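Local coordinates for protein isoprenyl transferase (Helicobacter pylori, PDB 2D2R) that probably condenses isopentenyl diphosphate with allylic diphosphates, as a magnesium-dependent homodimeric prenyltransferase making undecaprenyl diphosphate, at residues L19-D24 and L190-E195. Sequence-based numbering, arbitrary orientation.
Sequences LAIIMD and LRTGGE
At the C-terminal ends of two adjacent parallel strands, Asp24 and Arg191 meet in what is probably the active site, Asp24 as catalytic and magnesium-binding residue and Arg191 as a substrate-binding one. Leu190 N donates to Ala20 O (2.8 Å), Ile22 N to Leu190 O, and Thr192 N to Ile22 O, a parallel ladder carrying both chains into the site. Beyond it, the Thr192 hydroxyl donates to a lone pair of Asp24 O (3.0 Å), tying the two segments together. Arg191, extended from CG to NE, runs past Ile22, whose CG2 lies toward the rim of one guanidinium face, 3.7 Å from NE; Glu195 CB sits over the rim of the opposite face. Asp24 OD2 comes in at the guanidinium edge, its carboxylate turned 82° from that plane, in a long, weak salt bridge to NH2 (3.4 Å). A water bridges the same two side chains, donating to OD2 and Thr192 O while accepting from Arg191 NE and Glu195 N. Gly193, at positive phi (86°), brings its bare CA close to the Asp24 backbone. Arg191 NH1 also hydrogen-bonds to Arg197 O and Ser199 OG, and Glu195 forms a salt bridge with Arg197. On the other sheet face, branched Ile21 and Leu190 lie side by side (CD1 to CD2 4.1 Å), with strands 62-66 and 210-213 flanking the pair.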
loop_
_atom_site.group_PDB
_atom_site.type_symbol
_atom_site.label_atom_id
_atom_site.label_comp_id
_atom_site.label_asym_id
_atom_site.label_seq_id
_atom_site.Cartn_x
_atom_site.Cartn_y
_atom_site.Cartn_z
ATOM N N LEU A 19 -7.105 4.637 -12.346
ATOM C CA LEU A 19 -7.702 3.450 -11.751
ATOM C C LEU A 19 -6.674 2.353 -11.924
ATOM O O LEU A 19 -6.070 2.237 -12.989
ATOM C CB LEU A 19 -9.003 3.064 -12.469
ATOM C CG LEU A 19 -9.651 1.683 -12.213
ATOM C CD1 LEU A 19 -10.091 1.534 -10.741
ATOM C CD2 LEU A 19 -10.910 1.495 -13.128
ATOM N N ALA A 20 -6.463 1.553 -10.876
ATOM C CA ALA A 20 -5.476 0.470 -10.932
ATOM C C ALA A 20 -6.191 -0.799 -10.517
ATOM O O ALA A 20 -7.020 -0.790 -9.600
ATOM C CB ALA A 20 -4.319 0.755 -9.954
ATOM N N ILE A 21 -5.889 -1.903 -11.175
ATOM C CA ILE A 21 -6.598 -3.089 -10.807
ATOM C C ILE A 21 -5.741 -4.312 -10.641
ATOM O O ILE A 21 -4.883 -4.576 -11.475
ATOM C CB ILE A 21 -7.709 -3.441 -11.855
ATOM C CG1 ILE A 21 -8.685 -2.262 -12.054
ATOM C CG2 ILE A 21 -8.438 -4.675 -11.356
ATOM C CD1 ILE A 21 -9.772 -2.525 -13.139
ATOM N N ILE A 22 -5.948 -5.042 -9.531
ATOM C CA ILE A 22 -5.249 -6.326 -9.332
ATOM C C ILE A 22 -6.349 -7.293 -9.869
ATOM O O ILE A 22 -7.420 -7.445 -9.283
ATOM C CB ILE A 22 -4.941 -6.565 -7.806
ATOM C CG1 ILE A 22 -3.826 -5.572 -7.396
ATOM C CG2 ILE A 22 -4.502 -8.021 -7.551
ATOM C CD1 ILE A 22 -3.712 -5.314 -5.937
ATOM N N MET A 23 -6.086 -7.891 -11.028
ATOM C CA MET A 23 -7.061 -8.767 -11.668
ATOM C C MET A 23 -6.921 -10.180 -11.124
ATOM O O MET A 23 -6.277 -11.028 -11.725
ATOM C CB MET A 23 -6.818 -8.760 -13.176
ATOM C CG MET A 23 -6.689 -7.374 -13.744
ATOM S SD MET A 23 -6.236 -7.411 -15.513
ATOM C CE MET A 23 -4.485 -8.022 -15.371
ATOM N N ASP A 24 -7.525 -10.457 -9.994
ATOM C CA ASP A 24 -7.385 -11.777 -9.437
ATOM C C ASP A 24 -8.644 -12.662 -9.659
ATOM O O ASP A 24 -9.729 -12.158 -9.959
ATOM C CB ASP A 24 -7.055 -11.615 -7.949
ATOM C CG ASP A 24 -6.493 -12.871 -7.326
ATOM O OD1 ASP A 24 -5.757 -13.608 -8.040
ATOM O OD2 ASP A 24 -6.778 -13.122 -6.118
ATOM N N LEU A 190 -8.334 -1.165 -7.120
ATOM C CA LEU A 190 -9.335 -2.214 -6.976
ATOM C C LEU A 190 -8.731 -3.572 -7.057
ATOM O O LEU A 190 -7.840 -3.781 -7.873
ATOM C CB LEU A 190 -10.350 -2.116 -8.125
ATOM C CG LEU A 190 -11.293 -3.281 -8.349
ATOM C CD1 LEU A 190 -12.325 -3.269 -7.203
ATOM C CD2 LEU A 190 -12.020 -3.070 -9.779
ATOM N N ARG A 191 -9.195 -4.487 -6.214
ATOM C CA ARG A 191 -8.714 -5.874 -6.289
ATOM C C ARG A 191 -9.917 -6.811 -6.376
ATOM O O ARG A 191 -10.808 -6.807 -5.516
ATOM C CB ARG A 191 -7.830 -6.274 -5.084
ATOM C CG ARG A 191 -7.442 -7.743 -5.118
ATOM C CD ARG A 191 -6.257 -8.102 -4.253
ATOM N NE ARG A 191 -5.906 -9.501 -4.429
ATOM C CZ ARG A 191 -4.735 -10.015 -4.109
ATOM N NH1 ARG A 191 -3.806 -9.206 -3.554
ATOM N NH2 ARG A 191 -4.449 -11.292 -4.427
ATOM N N THR A 192 -9.954 -7.602 -7.463
ATOM C CA THR A 192 -11.027 -8.547 -7.659
ATOM C C THR A 192 -10.580 -9.899 -7.072
ATOM O O THR A 192 -9.430 -10.042 -6.599
ATOM C CB THR A 192 -11.312 -8.706 -9.211
ATOM O OG1 THR A 192 -10.146 -9.235 -9.832
ATOM C CG2 THR A 192 -11.631 -7.324 -9.845
ATOM N N GLY A 193 -11.496 -10.869 -7.053
ATOM C CA GLY A 193 -11.169 -12.190 -6.560
ATOM C C GLY A 193 -11.268 -12.498 -5.084
ATOM O O GLY A 193 -10.907 -13.588 -4.670
ATOM N N GLY A 194 -11.693 -11.562 -4.260
ATOM C CA GLY A 194 -11.873 -11.952 -2.870
ATOM C C GLY A 194 -10.805 -11.660 -1.818
ATOM O O GLY A 194 -11.142 -11.529 -0.639
ATOM N N GLU A 195 -9.540 -11.585 -2.224
ATOM C CA GLU A 195 -8.432 -11.329 -1.292
ATOM C C GLU A 195 -8.342 -9.872 -0.941
ATOM O O GLU A 195 -8.725 -9.016 -1.714
ATOM C CB GLU A 195 -7.097 -11.752 -1.884
ATOM C CG GLU A 195 -6.947 -13.244 -2.159
ATOM C CD GLU A 195 -7.322 -14.132 -0.976
ATOM O OE1 GLU A 195 -7.033 -13.805 0.190
ATOM O OE2 GLU A 195 -7.897 -15.194 -1.211
HETATM O O HOH W 1 -7.983 -11.408 -4.734
#